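Local structure of neutral ceramidase (Pseudomonas aeruginosa, 2ZWS) at residues F201-L214 against E265-F277. The protein hydrolyses the N-acyl linkage of ceramides to give sphingosine and a free fatty acid, and also runs the reverse synthesis, using a bound zinc ion. Numbering follows the deposited sequence.
Sequences FPVHSTSMTNANHL and EFDNTREIGLRQF. With ZN (zinc ion), chain B.
In the Glu265 conformer described, two hydrogen bonds join Thr209 to Glu265, and both end on one carboxylate oxygen. Thr209 N reaches Glu265 OE2 at 2.9 Å, nearly straight (164° at the hydrogen), whereas Thr209 OG1 donates to Glu265 OE2 from above the carboxylate plane at 3.1 Å. That hydroxyl also accepts from Ala211 N, closing an ST turn at the start of the type I turn 209-212. Glu265 CG stands between its backbone N and carbonyl carbon (chi1 58°), which directs the extended carboxylate to the loop; a water tentatively bridges Glu265 OE1, at the long range of 3.3 Å, to Asn212 OD1.

The apolar evidence centres on Met208. Met208, bent at chi2 and chi3, lays its CE over one face of Phe266, 3.8 Å from the centroid of that ring, a CH-pi contact, with SD on the same side in a Met-aromatic contact. Leu214 CD1 meets the edge of the Phe266 ring at CZ (4.2 Å). Along the helix, Ser207 CB packs against Thr269 OG1 (3.2 Å), a hydroxyl that bonds back to Glu265 O.

At the far end, Val203 CG1 abuts Gln276 OE1 (3.5 Å), which Phe201 meets with its ring edge. Lys220 satisfies this amide oxygen and also bonds Phe201 O.

The loop after strand 194-200 thus touches helix 265-286 before and after His204, whose NE2 binds zinc (2.1 Å) with His97, Glu411 and Tyr448. Direct hydrogen bonds to the helix are confined to the Thr209 side; Gln276, three turns on, adds van der Waals contacts, consistent with a restrained zinc-bearing loop.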
ATOM      1  N   PHE A 201       8.566  -8.867   2.925  1.00 12.14           N
ATOM      2  CA  PHE A 201       8.283 -10.215   2.419  1.00 11.89           C
ATOM      3  C   PHE A 201       7.372 -10.076   1.194  1.00 12.16           C
ATOM      4  O   PHE A 201       6.396  -9.330   1.260  1.00 13.50           O
ATOM      5  CB  PHE A 201       7.595 -11.083   3.483  1.00 12.71           C
ATOM      6  CG  PHE A 201       7.146 -12.412   2.964  1.00 12.49           C
ATOM      7  CD1 PHE A 201       5.799 -12.643   2.712  1.00 13.11           C
ATOM      8  CD2 PHE A 201       8.061 -13.456   2.759  1.00 13.42           C
ATOM      9  CE1 PHE A 201       5.359 -13.868   2.205  1.00 14.24           C
ATOM     10  CE2 PHE A 201       7.632 -14.702   2.232  1.00 14.15           C
ATOM     11  CZ  PHE A 201       6.278 -14.913   1.973  1.00 13.11           C
ATOM     12  N   PRO A 202       7.688 -10.758   0.075  1.00 12.40           N
ATOM     13  CA  PRO A 202       6.855 -10.534  -1.122  1.00 12.41           C
ATOM     14  C   PRO A 202       5.655 -11.457  -1.230  1.00 13.48           C
ATOM     15  O   PRO A 202       5.807 -12.684  -1.265  1.00 13.50           O
ATOM     16  CB  PRO A 202       7.830 -10.800  -2.283  1.00 14.05           C
ATOM     17  CG  PRO A 202       8.789 -11.876  -1.702  1.00 12.47           C
ATOM     18  CD  PRO A 202       8.820 -11.679  -0.180  1.00 11.45           C
ATOM     19  N   VAL A 203       4.469 -10.864  -1.324  1.00 12.95           N
ATOM     20  CA  VAL A 203       3.239 -11.602  -1.622  1.00 12.95           C
ATOM     21  C   VAL A 203       2.168 -10.579  -1.981  1.00 13.41           C
ATOM     22  O   VAL A 203       1.998  -9.616  -1.236  1.00 13.39           O
ATOM     23  CB  VAL A 203       2.785 -12.529  -0.437  1.00 13.77           C
ATOM     24  CG1 VAL A 203       2.485 -11.726   0.878  1.00 13.45           C
ATOM     25  CG2 VAL A 203       1.596 -13.414  -0.870  1.00 14.58           C
ATOM     26  N   HIS A 204       1.493 -10.766  -3.116  1.00 13.18           N
ATOM     27  CA  HIS A 204       0.388  -9.858  -3.458  1.00 13.43           C
ATOM     28  C   HIS A 204      -0.627  -9.749  -2.321  1.00 13.15           C
ATOM     29  O   HIS A 204      -1.036 -10.752  -1.735  1.00 14.26           O
ATOM     30  CB  HIS A 204      -0.327 -10.260  -4.753  1.00 13.61           C
ATOM     31  CG  HIS A 204       0.202  -9.569  -5.965  1.00 14.40           C
ATOM     32  ND1 HIS A 204       1.434  -9.872  -6.517  1.00 14.33           N
ATOM     33  CD2 HIS A 204      -0.331  -8.585  -6.732  1.00 13.00           C
ATOM     34  CE1 HIS A 204       1.640  -9.077  -7.559  1.00 13.43           C
ATOM     35  NE2 HIS A 204       0.588  -8.283  -7.700  1.00 16.74           N
ATOM     36  N   SER A 205      -1.039  -8.515  -2.055  1.00 13.75           N
ATOM     37  CA  SER A 205      -2.043  -8.248  -1.047  1.00 14.01           C
ATOM     38  C   SER A 205      -3.434  -8.241  -1.695  1.00 14.26           C
ATOM     39  O   SER A 205      -4.127  -7.202  -1.781  1.00 14.10           O
ATOM     40  CB  SER A 205      -1.726  -6.923  -0.332  1.00 14.60           C
ATOM     41  OG  SER A 205      -0.559  -7.108   0.464  1.00 18.16           O
ATOM     42  N   THR A 206      -3.841  -9.437  -2.108  1.00 14.28           N
ATOM     43  CA  THR A 206      -5.029  -9.623  -2.950  1.00 13.72           C
ATOM     44  C   THR A 206      -5.938 -10.679  -2.336  1.00 14.21           C
ATOM     45  O   THR A 206      -6.726 -11.313  -3.031  1.00 15.64           O
ATOM     46  CB  THR A 206      -4.626 -10.110  -4.361  1.00 13.43           C
ATOM     47  OG1 THR A 206      -3.735 -11.233  -4.232  1.00 14.25           O
ATOM     48  CG2 THR A 206      -3.925  -9.019  -5.158  1.00 15.42           C
ATOM     49  N   SER A 207      -5.813 -10.909  -1.029  1.00 12.74           N
ATOM     50  CA  SER A 207      -6.719 -11.859  -0.379  1.00 13.55           C
ATOM     51  C   SER A 207      -8.183 -11.427  -0.471  1.00 13.53           C
ATOM     52  O   SER A 207      -9.067 -12.271  -0.557  1.00 14.05           O
ATOM     53  CB  SER A 207      -6.318 -12.067   1.082  1.00 13.40           C
ATOM     54  OG  SER A 207      -5.027 -12.658   1.151  1.00 14.13           O
ATOM     55  N   MET A 208      -8.441 -10.110  -0.387  1.00 13.62           N
ATOM     56  CA  MET A 208      -9.780  -9.574  -0.638  1.00 14.53           C
ATOM     57  C   MET A 208      -9.884  -9.406  -2.151  1.00 15.13           C
ATOM     58  O   MET A 208      -9.055  -8.720  -2.778  1.00 15.03           O
ATOM     59  CB  MET A 208      -9.959  -8.223   0.043  1.00 14.25           C
ATOM     60  CG  MET A 208      -9.858  -8.232   1.581  1.00 13.93           C
ATOM     61  SD  MET A 208     -11.024  -9.338   2.409  1.00 15.37           S
ATOM     62  CE  MET A 208     -12.608  -8.661   1.869  1.00 19.78           C
ATOM     63  N   THR A 209     -10.879 -10.064  -2.743  1.00 16.65           N
ATOM     64  CA  THR A 209     -10.978 -10.202  -4.188  1.00 17.16           C
ATOM     65  C   THR A 209     -11.700  -9.027  -4.836  1.00 16.36           C
ATOM     66  O   THR A 209     -12.184  -8.108  -4.147  1.00 16.32           O
ATOM     67  CB  THR A 209     -11.718 -11.502  -4.599  1.00 18.15           C
ATOM     68  OG1 THR A 209     -13.107 -11.342  -4.284  1.00 20.70           O
ATOM     69  CG2 THR A 209     -11.122 -12.739  -3.881  1.00 19.56           C
ATOM     70  N   ASN A 210     -11.793  -9.069  -6.166  1.00 17.26           N
ATOM     71  CA  ASN A 210     -12.516  -8.036  -6.918  1.00 18.07           C
ATOM     72  C   ASN A 210     -14.026  -8.026  -6.687  1.00 17.91           C
ATOM     73  O   ASN A 210     -14.703  -7.126  -7.185  1.00 19.22           O
ATOM     74  CB  ASN A 210     -12.154  -8.026  -8.435  1.00 18.64           C
ATOM     75  CG  ASN A 210     -12.642  -9.255  -9.194  1.00 21.68           C
ATOM     76  OD1 ASN A 210     -12.314  -9.416 -10.388  1.00 26.88           O
ATOM     77  ND2 ASN A 210     -13.402 -10.117  -8.541  1.00 22.19           N
ATOM     78  N   ALA A 211     -14.524  -8.997  -5.921  1.00 17.81           N
ATOM     79  CA  ALA A 211     -15.933  -9.030  -5.502  1.00 17.21           C
ATOM     80  C   ALA A 211     -16.212  -8.201  -4.245  1.00 16.75           C
ATOM     81  O   ALA A 211     -17.381  -7.945  -3.908  1.00 17.65           O
ATOM     82  CB  ALA A 211     -16.371 -10.461  -5.259  1.00 17.85           C
ATOM     83  N   ASN A 212     -15.149  -7.789  -3.573  1.00 14.99           N
ATOM     84  CA  ASN A 212     -15.291  -7.081  -2.318  1.00 13.71           C
ATOM     85  C   ASN A 212     -15.378  -5.577  -2.555  1.00 14.10           C
ATOM     86  O   ASN A 212     -14.665  -5.033  -3.405  1.00 15.04           O
ATOM     87  CB  ASN A 212     -14.092  -7.378  -1.422  1.00 14.25           C
ATOM     88  CG  ASN A 212     -13.960  -6.361  -0.302  1.00 13.72           C
ATOM     89  OD1 ASN A 212     -14.778  -6.301   0.606  1.00 14.22           O
ATOM     90  ND2 ASN A 212     -12.920  -5.539  -0.385  1.00 14.24           N
ATOM     91  N   HIS A 213     -16.217  -4.907  -1.767  1.00 13.23           N
ATOM     92  CA  HIS A 213     -16.385  -3.468  -1.926  1.00 13.26           C
ATOM     93  C   HIS A 213     -15.996  -2.687  -0.684  1.00 13.39           C
ATOM     94  O   HIS A 213     -16.060  -1.451  -0.684  1.00 14.29           O
ATOM     95  CB  HIS A 213     -17.825  -3.169  -2.335  1.00 13.99           C
ATOM     96  CG  HIS A 213     -18.181  -3.684  -3.698  1.00 16.55           C
ATOM     97  ND1 HIS A 213     -18.753  -4.920  -3.903  1.00 22.44           N
ATOM     98  CD2 HIS A 213     -18.077  -3.112  -4.919  1.00 19.05           C
ATOM     99  CE1 HIS A 213     -18.961  -5.099  -5.199  1.00 18.67           C
ATOM    100  NE2 HIS A 213     -18.558  -4.018  -5.838  1.00 21.26           N
ATOM    101  N   LEU A 214     -15.570  -3.390   0.372  1.00 13.11           N
ATOM    102  CA  LEU A 214     -15.164  -2.697   1.595  1.00 12.83           C
ATOM    103  C   LEU A 214     -13.687  -2.334   1.552  1.00 12.34           C
ATOM    104  O   LEU A 214     -12.854  -3.144   1.135  1.00 12.05           O
ATOM    105  CB  LEU A 214     -15.387  -3.584   2.814  1.00 11.72           C
ATOM    106  CG  LEU A 214     -16.835  -4.030   3.065  1.00 12.83           C
ATOM    107  CD1 LEU A 214     -16.887  -4.811   4.379  1.00 15.33           C
ATOM    108  CD2 LEU A 214     -17.830  -2.862   3.082  1.00 13.95           C
ATOM    109  N   GLU A 265     -13.155 -14.759   1.916  1.00 16.99           N
ATOM    110  CA  GLU A 265     -11.998 -13.884   1.683  0.50 16.35           C
ATOM    111  C   GLU A 265     -11.491 -13.198   2.966  1.00 16.04           C
ATOM    112  O   GLU A 265     -10.292 -12.909   3.085  1.00 15.53           O
ATOM    113  CB  GLU A 265     -12.300 -12.873   0.570  0.50 16.78           C
ATOM    114  CG  GLU A 265     -13.510 -12.006   0.855  0.50 16.81           C
ATOM    115  CD  GLU A 265     -13.996 -11.168  -0.320  0.50 16.94           C
ATOM    116  OE1 GLU A 265     -15.190 -10.798  -0.292  0.50 19.28           O
ATOM    117  OE2 GLU A 265     -13.212 -10.848  -1.243  0.50 17.21           O
ATOM    118  N   PHE A 266     -12.385 -12.930   3.905  1.00 15.78           N
ATOM    119  CA  PHE A 266     -11.947 -12.388   5.182  1.00 15.42           C
ATOM    120  C   PHE A 266     -11.101 -13.408   5.943  1.00 15.48           C
ATOM    121  O   PHE A 266     -10.068 -13.049   6.503  1.00 14.59           O
ATOM    122  CB  PHE A 266     -13.143 -11.952   6.035  1.00 16.83           C
ATOM    123  CG  PHE A 266     -13.957 -10.846   5.411  1.00 16.14           C
ATOM    124  CD1 PHE A 266     -15.115 -11.141   4.700  1.00 18.07           C
ATOM    125  CD2 PHE A 266     -13.577  -9.515   5.548  1.00 17.61           C
ATOM    126  CE1 PHE A 266     -15.880 -10.106   4.127  1.00 19.08           C
ATOM    127  CE2 PHE A 266     -14.328  -8.480   4.988  1.00 18.61           C
ATOM    128  CZ  PHE A 266     -15.473  -8.769   4.268  1.00 18.50           C
ATOM    129  N   ASP A 267     -11.550 -14.665   5.979  1.00 14.68           N
ATOM    130  CA  ASP A 267     -10.757 -15.735   6.610  1.00 15.03           C
ATOM    131  C   ASP A 267      -9.384 -15.836   5.935  1.00 14.34           C
ATOM    132  O   ASP A 267      -8.361 -16.011   6.625  1.00 14.06           O
ATOM    133  CB  ASP A 267     -11.448 -17.104   6.476  1.00 16.47           C
ATOM    134  CG  ASP A 267     -12.685 -17.250   7.351  1.00 18.76           C
ATOM    135  OD1 ASP A 267     -12.928 -16.398   8.236  1.00 22.15           O
ATOM    136  OD2 ASP A 267     -13.417 -18.250   7.168  1.00 23.14           O
ATOM    137  N   ASN A 268      -9.372 -15.761   4.604  1.00 14.40           N
ATOM    138  CA  ASN A 268      -8.112 -15.865   3.820  1.00 13.63           C
ATOM    139  C   ASN A 268      -7.171 -14.708   4.152  1.00 14.59           C
ATOM    140  O   ASN A 268      -5.972 -14.901   4.327  1.00 14.62           O
ATOM    141  CB  ASN A 268      -8.363 -15.878   2.313  1.00 14.49           C
ATOM    142  CG  ASN A 268      -9.175 -17.084   1.838  1.00 15.06           C
ATOM    143  OD1 ASN A 268      -9.667 -17.087   0.686  1.00 18.59           O
ATOM    144  ND2 ASN A 268      -9.282 -18.116   2.662  1.00 13.95           N
ATOM    145  N   THR A 269      -7.730 -13.502   4.231  1.00 14.12           N
ATOM    146  CA  THR A 269      -6.959 -12.298   4.563  1.00 13.84           C
ATOM    147  C   THR A 269      -6.303 -12.439   5.936  1.00 13.32           C
ATOM    148  O   THR A 269      -5.102 -12.159   6.108  1.00 13.42           O
ATOM    149  CB  THR A 269      -7.880 -11.041   4.531  1.00 14.13           C
ATOM    150  OG1 THR A 269      -8.373 -10.845   3.203  1.00 15.04           O
ATOM    151  CG2 THR A 269      -7.119  -9.804   4.953  1.00 14.33           C
ATOM    152  N   ARG A 270      -7.101 -12.891   6.897  1.00 13.74           N
ATOM    153  CA  ARG A 270      -6.621 -13.098   8.264  0.60 14.32           C
ATOM    154  C   ARG A 270      -5.535 -14.185   8.317  1.00 14.66           C
ATOM    155  O   ARG A 270      -4.516 -14.012   8.960  1.00 13.82           O
ATOM    156  CB  ARG A 270      -7.803 -13.462   9.178  0.60 14.49           C
ATOM    157  CG  ARG A 270      -7.467 -13.455  10.668  0.60 15.90           C
ATOM    158  CD  ARG A 270      -8.719 -13.648  11.523  0.60 17.20           C
ATOM    159  NE  ARG A 270      -8.384 -13.756  12.943  0.60 22.64           N
ATOM    160  CZ  ARG A 270      -9.254 -13.620  13.945  0.60 25.39           C
ATOM    161  NH1 ARG A 270      -8.833 -13.733  15.194  0.60 26.53           N
ATOM    162  NH2 ARG A 270     -10.538 -13.365  13.711  0.60 26.24           N
ATOM    163  N   GLU A 271      -5.767 -15.295   7.625  1.00 14.13           N
ATOM    164  CA  GLU A 271      -4.830 -16.412   7.649  1.00 15.28           C
ATOM    165  C   GLU A 271      -3.486 -16.062   7.023  1.00 15.30           C
ATOM    166  O   GLU A 271      -2.450 -16.352   7.610  1.00 14.69           O
ATOM    167  CB  GLU A 271      -5.437 -17.624   6.957  1.00 16.16           C
ATOM    168  CG  GLU A 271      -4.518 -18.858   6.888  1.00 17.39           C
ATOM    169  CD  GLU A 271      -4.088 -19.411   8.246  1.00 20.69           C
ATOM    170  OE1 GLU A 271      -4.716 -19.121   9.290  1.00 19.93           O
ATOM    171  OE2 GLU A 271      -3.097 -20.179   8.263  1.00 23.14           O
ATOM    172  N   ILE A 272      -3.503 -15.463   5.838  1.00 14.71           N
ATOM    173  CA  ILE A 272      -2.244 -15.090   5.155  1.00 15.10           C
ATOM    174  C   ILE A 272      -1.548 -13.979   5.936  1.00 14.91           C
ATOM    175  O   ILE A 272      -0.317 -13.959   6.065  1.00 14.61           O
ATOM    176  CB  ILE A 272      -2.486 -14.734   3.647  1.00 15.53           C
ATOM    177  CG1 ILE A 272      -3.104 -15.929   2.906  1.00 14.76           C
ATOM    178  CG2 ILE A 272      -1.194 -14.223   2.928  1.00 15.46           C
ATOM    179  CD1 ILE A 272      -2.247 -17.248   2.989  1.00 17.55           C
ATOM    180  N   GLY A 273      -2.324 -13.046   6.493  1.00 14.41           N
ATOM    181  CA  GLY A 273      -1.738 -12.065   7.405  1.00 14.44           C
ATOM    182  C   GLY A 273      -1.080 -12.697   8.607  1.00 14.03           C
ATOM    183  O   GLY A 273       0.039 -12.328   8.984  1.00 14.39           O
ATOM    184  N   LEU A 274      -1.763 -13.652   9.212  1.00 13.97           N
ATOM    185  CA  LEU A 274      -1.195 -14.328  10.388  0.60 13.67           C
ATOM    186  C   LEU A 274       0.076 -15.095  10.053  1.00 13.30           C
ATOM    187  O   LEU A 274       0.998 -15.132  10.872  1.00 14.12           O
ATOM    188  CB  LEU A 274      -2.201 -15.271  11.035  0.60 13.52           C
ATOM    189  CG  LEU A 274      -3.294 -14.562  11.831  0.60 13.02           C
ATOM    190  CD1 LEU A 274      -4.338 -15.575  12.271  0.60 14.32           C
ATOM    191  CD2 LEU A 274      -2.737 -13.813  13.034  0.60 14.96           C
ATOM    192  N   ARG A 275       0.134 -15.707   8.870  1.00 13.28           N
ATOM    193  CA  ARG A 275       1.346 -16.443   8.480  1.00 12.88           C
ATOM    194  C   ARG A 275       2.553 -15.511   8.391  1.00 13.22           C
ATOM    195  O   ARG A 275       3.638 -15.825   8.895  1.00 14.21           O
ATOM    196  CB  ARG A 275       1.134 -17.199   7.167  1.00 12.67           C
ATOM    197  CG  ARG A 275       0.174 -18.364   7.336  1.00 13.13           C
ATOM    198  CD  ARG A 275      -0.102 -19.064   6.039  1.00 15.97           C
ATOM    199  NE  ARG A 275      -1.200 -20.011   6.229  1.00 18.67           N
ATOM    200  CZ  ARG A 275      -1.685 -20.835   5.305  1.00 17.48           C
ATOM    201  NH1 ARG A 275      -1.174 -20.868   4.075  1.00 18.76           N
ATOM    202  NH2 ARG A 275      -2.710 -21.628   5.621  1.00 18.22           N
ATOM    203  N   GLN A 276       2.318 -14.314   7.859  1.00 12.99           N
ATOM    204  CA  GLN A 276       3.391 -13.298   7.765  1.00 13.50           C
ATOM    205  C   GLN A 276       3.753 -12.778   9.135  1.00 13.39           C
ATOM    206  O   GLN A 276       4.933 -12.656   9.467  1.00 13.61           O
ATOM    207  CB  GLN A 276       2.979 -12.131   6.865  1.00 13.80           C
ATOM    208  CG  GLN A 276       2.825 -12.572   5.415  1.00 15.27           C
ATOM    209  CD  GLN A 276       2.279 -11.474   4.565  1.00 14.67           C
ATOM    210  OE1 GLN A 276       3.024 -10.610   4.135  1.00 15.48           O
ATOM    211  NE2 GLN A 276       0.971 -11.474   4.341  1.00 16.03           N
ATOM    212  N   PHE A 277       2.732 -12.456   9.927  1.00 14.03           N
ATOM    213  CA  PHE A 277       2.957 -11.977  11.275  1.00 13.98           C
ATOM    214  C   PHE A 277       3.813 -12.967  12.067  1.00 14.62           C
ATOM    215  O   PHE A 277       4.757 -12.562  12.757  1.00 14.64           O
ATOM    216  CB  PHE A 277       1.646 -11.770  12.045  1.00 14.40           C
ATOM    217  CG  PHE A 277       1.879 -11.664  13.518  1.00 15.04           C
ATOM    218  CD1 PHE A 277       2.395 -10.498  14.059  1.00 15.33           C
ATOM    219  CD2 PHE A 277       1.711 -12.765  14.336  1.00 14.81           C
ATOM    220  CE1 PHE A 277       2.714 -10.410  15.441  1.00 16.04           C
ATOM    221  CE2 PHE A 277       2.009 -12.696  15.696  1.00 15.62           C
ATOM    222  CZ  PHE A 277       2.526 -11.524  16.252  1.00 16.47           C
TER
HETATM  223 ZN    ZN B 647       0.485  -6.447  -8.739  1.00 14.79          ZN
HETATM  224  O   HOH W   1     -16.724  -8.169   0.913  1.00 22.03           O
HETATM  225  O   HOH W   2      -1.574  -6.156  -9.123  1.00 20.14           O